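Local coordinates for SusD family protein (Bacteroides uniformis, PDB 7KV1) that probably binds beta-glucans at the surface of a gut Bacteroides cell, as a SusD-family glycan-binding protein, at residues T114-G119 and N157-Y162; A70-G75 and N401-Y406; V454-R459 and A483-T488; D471-E476 and N501-K506. All coordinates share one frame; numbering follows the deposited sequence.

Contact 1 (T114-G119 and N157-Y162); sequences TVDYSG and NMLWHY
Helices 110-129 and 138-162 pair as an antiparallel helical hairpin, and its arms touch where Asp116 and Tyr117 meet Met158 and Leu159. CD1 of Leu159 sits over one face of the Tyr117 ring, a CH-pi contact in which CD1 lies 3.7 Å from the ring centroid, shifted toward the rim. The second methyl, CD2, lies by the same ring, 3.6 Å from Tyr117 CE2. The axes of these two short segments come within 9.7 Å, their directions 149° apart, which is consistent with the tetratricopeptide-like helix packing of SusD proteins. One residue back, Asp116 CB packs on Leu159 CG at 3.5 Å, and the Asp116 and Met158 side chains cross at about a right angle. With CG of Asp116 beside its own backbone N (chi1 -67°), OD1 comes to 3.1 Å from Met158 SD, while OD2 lies against Met158 CB at 3.3 Å. OD1 is buried without a polar partner, which may favour the protonated acid. With Tyr117 replaced by an alanine, Leu159 CD1 would probably lose the ring face it rests on, and the carbonyl O of Pro167 its phenol partner. Leu159 also touches Ile120, and Met158 touches Leu112, both of helix 110-129.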
# COMPACT_ATOMS: atom_id res chain seq x y z
N THR A 114 -2.43 -15.66 -4.93
CA THR A 114 -3.68 -16.39 -4.62
C THR A 114 -4.75 -15.40 -4.14
O THR A 114 -5.87 -15.45 -4.67
CB THR A 114 -3.43 -17.52 -3.62
OG1 THR A 114 -2.38 -18.28 -4.20
CG2 THR A 114 -4.67 -18.37 -3.41
N VAL A 115 -4.43 -14.52 -3.19
CA VAL A 115 -5.37 -13.48 -2.70
C VAL A 115 -5.91 -12.69 -3.90
O VAL A 115 -7.14 -12.56 -4.05
CB VAL A 115 -4.68 -12.54 -1.71
CG1 VAL A 115 -5.53 -11.32 -1.42
CG2 VAL A 115 -4.29 -13.26 -0.43
N ASP A 116 -5.02 -12.14 -4.72
CA ASP A 116 -5.44 -11.22 -5.82
C ASP A 116 -6.33 -11.97 -6.82
O ASP A 116 -7.38 -11.43 -7.19
CB ASP A 116 -4.23 -10.57 -6.49
CG ASP A 116 -3.49 -9.60 -5.58
OD1 ASP A 116 -4.11 -9.04 -4.63
OD2 ASP A 116 -2.27 -9.44 -5.82
N TYR A 117 -5.94 -13.18 -7.27
CA TYR A 117 -6.76 -13.94 -8.24
C TYR A 117 -8.08 -14.41 -7.59
O TYR A 117 -9.06 -14.57 -8.33
CB TYR A 117 -5.96 -15.05 -8.94
CG TYR A 117 -5.07 -14.50 -10.01
CD1 TYR A 117 -5.60 -13.95 -11.17
CD2 TYR A 117 -3.69 -14.49 -9.86
CE1 TYR A 117 -4.78 -13.44 -12.17
CE2 TYR A 117 -2.86 -13.98 -10.85
CZ TYR A 117 -3.40 -13.43 -12.00
OH TYR A 117 -2.57 -12.92 -12.95
N SER A 118 -8.11 -14.66 -6.29
CA SER A 118 -9.37 -14.95 -5.57
C SER A 118 -10.29 -13.73 -5.62
O SER A 118 -11.46 -13.86 -5.97
CB SER A 118 -9.09 -15.37 -4.16
OG SER A 118 -8.35 -16.59 -4.16
N GLY A 119 -9.76 -12.55 -5.32
CA GLY A 119 -10.51 -11.29 -5.51
C GLY A 119 -11.03 -11.16 -6.92
O GLY A 119 -12.24 -10.84 -7.12
N ASN A 157 -3.83 -4.46 -9.82
CA ASN A 157 -2.79 -3.44 -9.57
C ASN A 157 -1.71 -4.04 -8.65
O ASN A 157 -0.51 -3.77 -8.84
CB ASN A 157 -3.41 -2.16 -9.00
CG ASN A 157 -2.37 -1.13 -8.68
OD1 ASN A 157 -1.50 -0.83 -9.51
ND2 ASN A 157 -2.46 -0.60 -7.46
N MET A 158 -2.14 -4.78 -7.63
CA MET A 158 -1.23 -5.48 -6.70
C MET A 158 -0.38 -6.51 -7.47
O MET A 158 0.85 -6.49 -7.36
CB MET A 158 -2.02 -6.16 -5.58
CG MET A 158 -1.17 -6.57 -4.41
SD MET A 158 -2.23 -7.19 -3.08
CE MET A 158 -3.15 -5.72 -2.65
N LEU A 159 -1.02 -7.35 -8.28
CA LEU A 159 -0.30 -8.35 -9.13
C LEU A 159 0.73 -7.65 -10.00
O LEU A 159 1.88 -8.13 -10.09
CB LEU A 159 -1.31 -9.10 -10.00
CG LEU A 159 -2.19 -10.09 -9.26
CD1 LEU A 159 -3.38 -10.49 -10.14
CD2 LEU A 159 -1.40 -11.33 -8.82
N TRP A 160 0.31 -6.59 -10.67
CA TRP A 160 1.14 -5.83 -11.62
C TRP A 160 2.34 -5.27 -10.87
O TRP A 160 3.45 -5.39 -11.39
CB TRP A 160 0.30 -4.72 -12.25
CG TRP A 160 1.04 -3.78 -13.14
CD1 TRP A 160 1.72 -4.05 -14.29
CD2 TRP A 160 1.08 -2.35 -12.99
NE1 TRP A 160 2.23 -2.90 -14.83
CE2 TRP A 160 1.86 -1.84 -14.06
CE3 TRP A 160 0.63 -1.46 -12.01
CZ2 TRP A 160 2.17 -0.49 -14.18
CZ3 TRP A 160 0.87 -0.12 -12.17
CH2 TRP A 160 1.63 0.37 -13.24
N HIS A 161 2.14 -4.70 -9.68
CA HIS A 161 3.25 -4.06 -8.91
C HIS A 161 4.31 -5.10 -8.53
O HIS A 161 5.51 -4.77 -8.59
CB HIS A 161 2.72 -3.35 -7.65
CG HIS A 161 2.40 -1.90 -7.80
ND1 HIS A 161 1.26 -1.44 -8.43
CD2 HIS A 161 3.07 -0.79 -7.41
CE1 HIS A 161 1.22 -0.13 -8.36
NE2 HIS A 161 2.34 0.30 -7.77
N TYR A 162 3.88 -6.28 -8.07
CA TYR A 162 4.78 -7.32 -7.48
C TYR A 162 5.34 -8.21 -8.58
O TYR A 162 6.59 -8.33 -8.65
CB TYR A 162 4.09 -8.10 -6.36
CG TYR A 162 4.04 -7.32 -5.09
CD1 TYR A 162 5.17 -7.12 -4.32
CD2 TYR A 162 2.88 -6.67 -4.71
CE1 TYR A 162 5.13 -6.32 -3.18
CE2 TYR A 162 2.83 -5.89 -3.58
CZ TYR A 162 3.96 -5.70 -2.82
OH TYR A 162 3.92 -4.89 -1.72

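Contact 2 (A70-G75 and N401-Y406); sequences ALNIDG and NNYRYY. With EDO (1,2-ethanediol), chain D.
Asn72, on the short helix 71-76, meets Tyr403 of strand 403-407 chiefly through its first side-chain carbon. Its CB lies 3.1 Å from Tyr403 OH and 3.6 Å from Tyr403 CE1, a close approach made by carbon. One bond further out, CG of Asn72 is 3.8 Å from Tyr403 CE1, with the amide and ring planes turned 54° apart. At the tip the two branches have their partners elsewhere: OD1 accepts a weak hydrogen bond from Ile73 N, and ND2 donates to the carbonyl O of Gly464. Chi1 of 62° puts CG between the backbone N and the carbonyl carbon, which keeps OD1 near the next amide. The Tyr403 ring gets there because its CG is anti to the backbone N (chi1 -176°). Replacing Tyr403 by a leucine would take away the phenol and is likely to open a gap beside Asn72 CB, leaving the light Leu71 contact as the main link between these two segments. There, CD1 of Leu71 comes to the edge of the Tyr405 ring, 4.1 Å from CE2. Tyr405 OH donates a hydrogen bond to O2 of a 1,2-ethanediol at 2.6 Å, probably from the crystallisation liquor, which is also hydrogen-bonded to Glu239. The strand runs antiparallel to 286-290, and Tyr405 and Tyr406 both face Trp288 across that two-stranded sheet, forming a classic beta bulge.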
# COMPACT_ATOMS: atom_id res chain seq x y z
N ALA A 70 1.08 -9.01 5.62
CA ALA A 70 0.51 -7.64 5.67
C ALA A 70 0.99 -6.87 4.43
O ALA A 70 2.16 -7.03 4.04
CB ALA A 70 0.92 -6.96 6.95
N LEU A 71 0.12 -6.07 3.86
CA LEU A 71 0.41 -5.33 2.60
C LEU A 71 1.54 -4.32 2.87
O LEU A 71 2.31 -4.05 1.93
CB LEU A 71 -0.86 -4.64 2.11
CG LEU A 71 -1.96 -5.60 1.63
CD1 LEU A 71 -3.21 -4.85 1.22
CD2 LEU A 71 -1.46 -6.44 0.47
N ASN A 72 1.59 -3.69 4.06
CA ASN A 72 2.64 -2.68 4.33
C ASN A 72 3.98 -3.40 4.50
O ASN A 72 4.99 -2.85 4.02
CB ASN A 72 2.30 -1.70 5.47
CG ASN A 72 2.11 -2.35 6.82
OD1 ASN A 72 1.65 -3.50 6.91
ND2 ASN A 72 2.43 -1.62 7.90
N ILE A 73 4.01 -4.60 5.12
CA ILE A 73 5.26 -5.40 5.22
C ILE A 73 5.73 -5.67 3.78
O ILE A 73 6.91 -5.41 3.48
CB ILE A 73 5.10 -6.69 6.05
CG1 ILE A 73 4.81 -6.36 7.52
CG2 ILE A 73 6.32 -7.56 5.89
CD1 ILE A 73 4.42 -7.56 8.35
N ASP A 74 4.84 -6.16 2.92
CA ASP A 74 5.20 -6.55 1.53
C ASP A 74 5.74 -5.32 0.79
O ASP A 74 6.74 -5.45 0.04
CB ASP A 74 4.01 -7.19 0.82
CG ASP A 74 3.53 -8.52 1.40
OD1 ASP A 74 4.23 -9.09 2.29
OD2 ASP A 74 2.47 -8.99 0.96
N GLY A 75 5.15 -4.14 1.03
CA GLY A 75 5.56 -2.89 0.38
C GLY A 75 6.80 -2.26 1.01
O GLY A 75 7.36 -1.32 0.41
N ASN A 401 -6.90 -2.27 14.42
CA ASN A 401 -6.33 -1.16 13.60
C ASN A 401 -6.75 -1.32 12.14
O ASN A 401 -6.28 -2.29 11.49
CB ASN A 401 -4.80 -1.13 13.64
CG ASN A 401 -4.29 -0.97 15.05
OD1 ASN A 401 -4.41 -1.91 15.84
ND2 ASN A 401 -3.70 0.18 15.36
N ASN A 402 -7.53 -0.37 11.62
CA ASN A 402 -7.75 -0.23 10.16
C ASN A 402 -6.40 0.04 9.46
O ASN A 402 -5.51 0.72 10.04
CB ASN A 402 -8.69 0.92 9.82
CG ASN A 402 -10.14 0.65 10.18
OD1 ASN A 402 -10.45 -0.39 10.76
ND2 ASN A 402 -11.01 1.59 9.84
N TYR A 403 -6.26 -0.45 8.24
CA TYR A 403 -5.06 -0.20 7.42
C TYR A 403 -5.36 1.03 6.58
O TYR A 403 -6.28 0.96 5.76
CB TYR A 403 -4.68 -1.40 6.54
CG TYR A 403 -3.40 -1.12 5.81
CD1 TYR A 403 -2.25 -0.84 6.53
CD2 TYR A 403 -3.34 -1.00 4.44
CE1 TYR A 403 -1.06 -0.51 5.90
CE2 TYR A 403 -2.16 -0.66 3.79
CZ TYR A 403 -1.02 -0.40 4.52
OH TYR A 403 0.16 -0.06 3.92
N ARG A 404 -4.63 2.12 6.82
CA ARG A 404 -4.83 3.40 6.11
C ARG A 404 -4.15 3.23 4.75
O ARG A 404 -2.92 3.07 4.71
CB ARG A 404 -4.26 4.60 6.88
CG ARG A 404 -5.06 5.06 8.09
CD ARG A 404 -5.24 4.06 9.22
NE ARG A 404 -5.73 4.75 10.42
CZ ARG A 404 -5.96 4.19 11.59
NH1 ARG A 404 -5.80 2.88 11.76
NH2 ARG A 404 -6.41 4.92 12.59
N TYR A 405 -4.93 3.17 3.67
CA TYR A 405 -4.39 2.80 2.33
C TYR A 405 -4.07 4.05 1.53
O TYR A 405 -2.94 4.14 1.02
CB TYR A 405 -5.33 1.88 1.55
CG TYR A 405 -4.60 1.08 0.50
CD1 TYR A 405 -4.22 1.65 -0.71
CD2 TYR A 405 -4.24 -0.22 0.75
CE1 TYR A 405 -3.51 0.92 -1.66
CE2 TYR A 405 -3.52 -0.96 -0.18
CZ TYR A 405 -3.15 -0.39 -1.39
OH TYR A 405 -2.47 -1.18 -2.28
N TYR A 406 -5.02 4.98 1.45
CA TYR A 406 -4.90 6.28 0.74
C TYR A 406 -5.26 7.39 1.71
O TYR A 406 -6.37 7.34 2.22
CB TYR A 406 -5.81 6.33 -0.49
CG TYR A 406 -5.33 5.46 -1.61
CD1 TYR A 406 -4.01 5.54 -2.03
CD2 TYR A 406 -6.17 4.54 -2.22
CE1 TYR A 406 -3.53 4.70 -3.04
CE2 TYR A 406 -5.71 3.72 -3.24
CZ TYR A 406 -4.38 3.79 -3.64
OH TYR A 406 -3.89 2.96 -4.60
C1 EDO D . -0.02 -2.18 -5.07
O1 EDO D . -0.97 -3.05 -4.48
C2 EDO D . 0.28 -0.99 -4.23
O2 EDO D . -0.87 -0.18 -4.02

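Contact 3 (V454-R459 and A483-T488); sequences VLTERR and ASNKAT
Asn485 and Thr456 are brought together by similar first torsions: CG of Asn485 stands beside its backbone N (chi1 -78°), and OG1 of Thr456 does the same on its helix (chi1 -65°). The amide of Asn485 can then reach across to the hydroxyl, the two side chains meeting at about a right angle. Asn485 ND2 donates to Thr456 OG1 over 2.9 Å with an N-H...O angle of 158°, and the oxygen lies almost exactly in the amide plane, so the bond is straight and well aimed. OG1 has a second task, bonding to the carbonyl O of Asp452 one turn earlier in the helix. The amide is pinned at both ends as well: ND2 bonds to Asp452 OD1 and OD1 to Arg468 NH1, which fixes its rotation and leaves little doubt which end is nitrogen.

Leu455 supplies the apolar half of the contact. Its CB lies 3.8 Å from Asn485 ND2 and 4.0 Å from Asn485 CB, and its CD1 comes to 4.2 Å from the same CB, the two side chains slanting past one another. The buried Asn485 thus has carbon along one flank and hydrogen bonds round its polar end.

The contact joins helix 451-461 to the turn that leads into the short helix 487-490, with Lys486 at the N-cap position of the latter, while the other flanks of helix 451-461 pack on helices 408-420 and 429-440. Helix 468-474 lies next to both partners: Leu455 touches its Arg474, and Ala487 touches its Leu472.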
# COMPACT_ATOMS: atom_id res chain seq x y z
N VAL A 454 9.63 16.63 -3.32
CA VAL A 454 8.36 15.85 -3.17
C VAL A 454 8.74 14.40 -2.82
O VAL A 454 8.17 13.86 -1.86
CB VAL A 454 7.47 15.93 -4.41
CG1 VAL A 454 6.16 15.18 -4.20
CG2 VAL A 454 7.22 17.37 -4.82
N LEU A 455 9.67 13.78 -3.53
CA LEU A 455 10.06 12.38 -3.20
C LEU A 455 10.58 12.31 -1.76
O LEU A 455 10.29 11.31 -1.04
CB LEU A 455 11.10 11.90 -4.23
CG LEU A 455 10.64 11.92 -5.68
CD1 LEU A 455 11.75 11.42 -6.56
CD2 LEU A 455 9.36 11.08 -5.88
N THR A 456 11.36 13.30 -1.31
CA THR A 456 11.86 13.29 0.09
C THR A 456 10.69 13.38 1.04
O THR A 456 10.67 12.64 2.04
CB THR A 456 12.90 14.40 0.32
OG1 THR A 456 14.00 14.05 -0.51
CG2 THR A 456 13.29 14.54 1.78
N GLU A 457 9.73 14.26 0.77
CA GLU A 457 8.55 14.45 1.64
C GLU A 457 7.71 13.17 1.73
O GLU A 457 7.25 12.83 2.84
CB GLU A 457 7.72 15.65 1.20
CG GLU A 457 6.92 16.23 2.32
CD GLU A 457 7.75 16.87 3.43
OE1 GLU A 457 8.76 17.52 3.09
OE2 GLU A 457 7.36 16.72 4.62
N ARG A 458 7.59 12.43 0.64
CA ARG A 458 6.90 11.13 0.61
C ARG A 458 7.61 10.17 1.58
O ARG A 458 6.91 9.42 2.24
CB ARG A 458 6.86 10.57 -0.82
CG ARG A 458 5.95 11.33 -1.77
CD ARG A 458 6.01 10.74 -3.16
NE ARG A 458 5.27 9.50 -3.14
CZ ARG A 458 3.96 9.40 -3.36
NH1 ARG A 458 3.25 10.46 -3.67
NH2 ARG A 458 3.35 8.24 -3.27
N ARG A 459 8.94 10.18 1.64
CA ARG A 459 9.66 9.25 2.52
C ARG A 459 9.33 9.59 3.99
O ARG A 459 9.07 8.69 4.79
CB ARG A 459 11.17 9.35 2.30
CG ARG A 459 11.93 8.35 3.16
CD ARG A 459 13.45 8.35 3.17
NE ARG A 459 13.77 7.08 3.86
CZ ARG A 459 14.97 6.70 4.26
NH1 ARG A 459 16.02 7.49 4.07
NH2 ARG A 459 15.10 5.55 4.91
N ALA A 483 20.04 10.72 -5.70
CA ALA A 483 20.54 9.35 -5.49
C ALA A 483 19.78 8.71 -4.31
O ALA A 483 19.42 7.52 -4.41
CB ALA A 483 22.04 9.37 -5.31
N SER A 484 19.50 9.47 -3.26
CA SER A 484 18.85 8.96 -2.03
C SER A 484 17.39 8.58 -2.32
O SER A 484 16.80 7.87 -1.50
CB SER A 484 18.99 9.97 -0.90
OG SER A 484 18.17 11.10 -1.16
N ASN A 485 16.84 8.97 -3.48
CA ASN A 485 15.40 8.79 -3.80
C ASN A 485 15.25 7.86 -5.00
O ASN A 485 14.10 7.71 -5.49
CB ASN A 485 14.74 10.16 -3.96
CG ASN A 485 14.45 10.80 -2.62
OD1 ASN A 485 14.15 10.11 -1.64
ND2 ASN A 485 14.55 12.11 -2.56
N LYS A 486 16.32 7.16 -5.41
CA LYS A 486 16.24 6.20 -6.54
C LYS A 486 16.66 4.81 -6.08
O LYS A 486 17.69 4.71 -5.43
CB LYS A 486 17.10 6.65 -7.72
CG LYS A 486 16.68 7.96 -8.34
CD LYS A 486 17.70 8.48 -9.33
CE LYS A 486 17.84 7.61 -10.56
NZ LYS A 486 17.75 8.42 -11.80
N ALA A 487 15.94 3.77 -6.53
CA ALA A 487 16.18 2.36 -6.16
C ALA A 487 17.65 1.97 -6.37
O ALA A 487 18.22 1.35 -5.43
CB ALA A 487 15.25 1.42 -6.90
N THR A 488 18.24 2.24 -7.54
CA THR A 488 19.60 1.72 -7.88
C THR A 488 20.67 2.26 -6.94
O THR A 488 21.72 1.59 -6.80
CB THR A 488 20.00 2.01 -9.34
OG1 THR A 488 19.84 3.40 -9.62
CG2 THR A 488 19.19 1.18 -10.31

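Contact 4 (D471-E476 and N501-K506); sequences DLVRAE and NSWTAK
Trp503 and Val473 cross at about a right angle, packing a loop tryptophan against helix 468-474 in the helical SusD-family part of the chain. The valine fork addresses the benzo side of the indole: CG2 is 3.9 Å from Trp503 CZ2, and CG1 is 4.0 Å from that same CZ2. Both methyls therefore converge on a single ring carbon, with CG2 also leaning toward CE2 of the indole at 4.1 Å.

Glu476 meets the far corner of the ring differently. It and the tryptophan slide past each other in opposite directions, and it is the CG methylene, not the carboxylate, that does the touching, 4.1 Å from Trp503 CZ3. A bend at chi2 (-65°) turns the acid off the straight line, and its plane ends 35° from that of the indole. OE2 finds its partner in Thr488 OG1, so the charged end is engaged while the methylene rests obliquely against the ring.

With CG of Trp503 anti to the backbone N (chi1 -171°), the indole extends from its loop toward the helix. Its NE1 bonds to Tyr469 OH, Tyr101 meets the ring edge-to-face, and Ala487 and Thr488 of helix 487-490 pack on it too. Within the helix Arg474 is salt-bridged to Asp471, its NE 2.8 Å from OD1; OD1 lies nearly in the guanidinium plane, but NE approaches it on the anti side, tilted out of the carboxylate plane.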
# COMPACT_ATOMS: atom_id res chain seq x y z
N ASP A 471 8.04 3.93 -4.62
CA ASP A 471 8.56 5.29 -4.97
C ASP A 471 10.02 5.20 -5.45
O ASP A 471 10.38 5.92 -6.42
CB ASP A 471 8.42 6.30 -3.83
CG ASP A 471 6.98 6.72 -3.62
OD1 ASP A 471 6.17 6.54 -4.59
OD2 ASP A 471 6.66 7.19 -2.49
N LEU A 472 10.86 4.38 -4.81
CA LEU A 472 12.29 4.28 -5.21
C LEU A 472 12.36 3.65 -6.62
O LEU A 472 13.12 4.14 -7.44
CB LEU A 472 13.07 3.45 -4.19
CG LEU A 472 13.40 4.13 -2.88
CD1 LEU A 472 13.90 3.11 -1.86
CD2 LEU A 472 14.42 5.23 -3.10
N VAL A 473 11.53 2.66 -6.92
CA VAL A 473 11.57 1.95 -8.23
C VAL A 473 11.13 2.87 -9.36
O VAL A 473 11.81 2.90 -10.41
CB VAL A 473 10.72 0.68 -8.21
CG1 VAL A 473 10.61 0.07 -9.61
CG2 VAL A 473 11.28 -0.33 -7.20
N ARG A 474 10.02 3.58 -9.17
CA ARG A 474 9.45 4.44 -10.23
C ARG A 474 10.39 5.62 -10.49
O ARG A 474 10.37 6.15 -11.65
CB ARG A 474 8.03 4.84 -9.88
CG ARG A 474 7.90 5.93 -8.82
CD ARG A 474 6.44 6.09 -8.43
NE ARG A 474 6.29 7.07 -7.38
CZ ARG A 474 6.33 8.40 -7.57
NH1 ARG A 474 6.54 8.90 -8.77
NH2 ARG A 474 6.15 9.22 -6.54
N ALA A 475 11.14 6.03 -9.47
CA ALA A 475 12.08 7.18 -9.51
C ALA A 475 13.23 6.89 -10.46
O ALA A 475 13.85 7.84 -10.91
CB ALA A 475 12.60 7.56 -8.14
N GLU A 476 13.44 5.64 -10.86
CA GLU A 476 14.38 5.30 -11.96
C GLU A 476 13.98 6.05 -13.25
O GLU A 476 14.87 6.29 -14.07
CB GLU A 476 14.49 3.79 -12.14
CG GLU A 476 15.16 3.11 -10.96
CD GLU A 476 16.61 3.51 -10.77
OE1 GLU A 476 17.32 3.64 -11.78
OE2 GLU A 476 17.02 3.74 -9.62
N ASN A 501 23.24 -7.23 -1.57
CA ASN A 501 23.03 -7.00 -3.02
C ASN A 501 22.52 -5.56 -3.20
O ASN A 501 21.92 -4.99 -2.24
CB ASN A 501 22.14 -8.09 -3.62
CG ASN A 501 22.75 -9.48 -3.50
OD1 ASN A 501 23.89 -9.70 -3.89
ND2 ASN A 501 22.02 -10.42 -2.93
N SER A 502 22.81 -4.96 -4.35
CA SER A 502 22.20 -3.68 -4.79
C SER A 502 21.00 -3.97 -5.70
O SER A 502 21.04 -4.92 -6.50
CB SER A 502 23.21 -2.81 -5.44
OG SER A 502 24.27 -2.57 -4.54
N TRP A 503 19.93 -3.21 -5.56
CA TRP A 503 18.76 -3.35 -6.46
C TRP A 503 19.15 -3.00 -7.90
O TRP A 503 19.80 -1.96 -8.10
CB TRP A 503 17.63 -2.43 -6.00
CG TRP A 503 16.34 -2.66 -6.72
CD1 TRP A 503 15.30 -3.43 -6.30
CD2 TRP A 503 15.93 -2.09 -7.97
NE1 TRP A 503 14.26 -3.35 -7.19
CE2 TRP A 503 14.61 -2.53 -8.23
CE3 TRP A 503 16.53 -1.23 -8.90
CZ2 TRP A 503 13.89 -2.17 -9.37
CZ3 TRP A 503 15.81 -0.86 -10.02
CH2 TRP A 503 14.52 -1.34 -10.27
N THR A 504 18.71 -3.81 -8.86
CA THR A 504 18.82 -3.56 -10.32
C THR A 504 17.47 -3.91 -10.96
O THR A 504 16.62 -4.51 -10.31
CB THR A 504 19.97 -4.33 -10.97
OG1 THR A 504 19.72 -5.71 -10.79
CG2 THR A 504 21.32 -3.97 -10.39
N ALA A 505 17.28 -3.46 -12.20
CA ALA A 505 15.99 -3.49 -12.91
C ALA A 505 15.41 -4.90 -12.96
O ALA A 505 14.19 -5.05 -12.95
CB ALA A 505 16.21 -2.92 -14.31
N LYS A 506 16.26 -5.92 -13.03
CA LYS A 506 15.72 -7.31 -13.10
C LYS A 506 15.03 -7.72 -11.79
O LYS A 506 14.34 -8.70 -11.80
CB LYS A 506 16.84 -8.29 -13.45
CG LYS A 506 17.94 -8.46 -12.43
CD LYS A 506 18.95 -9.48 -12.94
CE LYS A 506 20.13 -9.64 -12.03
NZ LYS A 506 20.92 -10.80 -12.47

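How the contacts relate
The contacts fall into two touching pairs. Contacts 1 and 2, with centres about 15 Å apart, meet where Met158 CE lies 3.6 Å from Leu71 CD2, and the 1,2-ethanediol held by Tyr405 also lies near Met158. Along the chain, contact 1 is nested inside the loop that contact 2 closes. Contacts 3 and 4 are closer, about 11 Å between centres, and their segments alternate in sequence; a salt bridge of 2.8 Å joins Arg458 NE to Asp471 OD2. Between the pairs nothing touches, contact 4 coming within about 7 Å, nearest atoms, of both contacts 1 and 2. None of the eight segments contributes to the cobalt hexammine pocket, although its Tyr408 follows closely after 401-406.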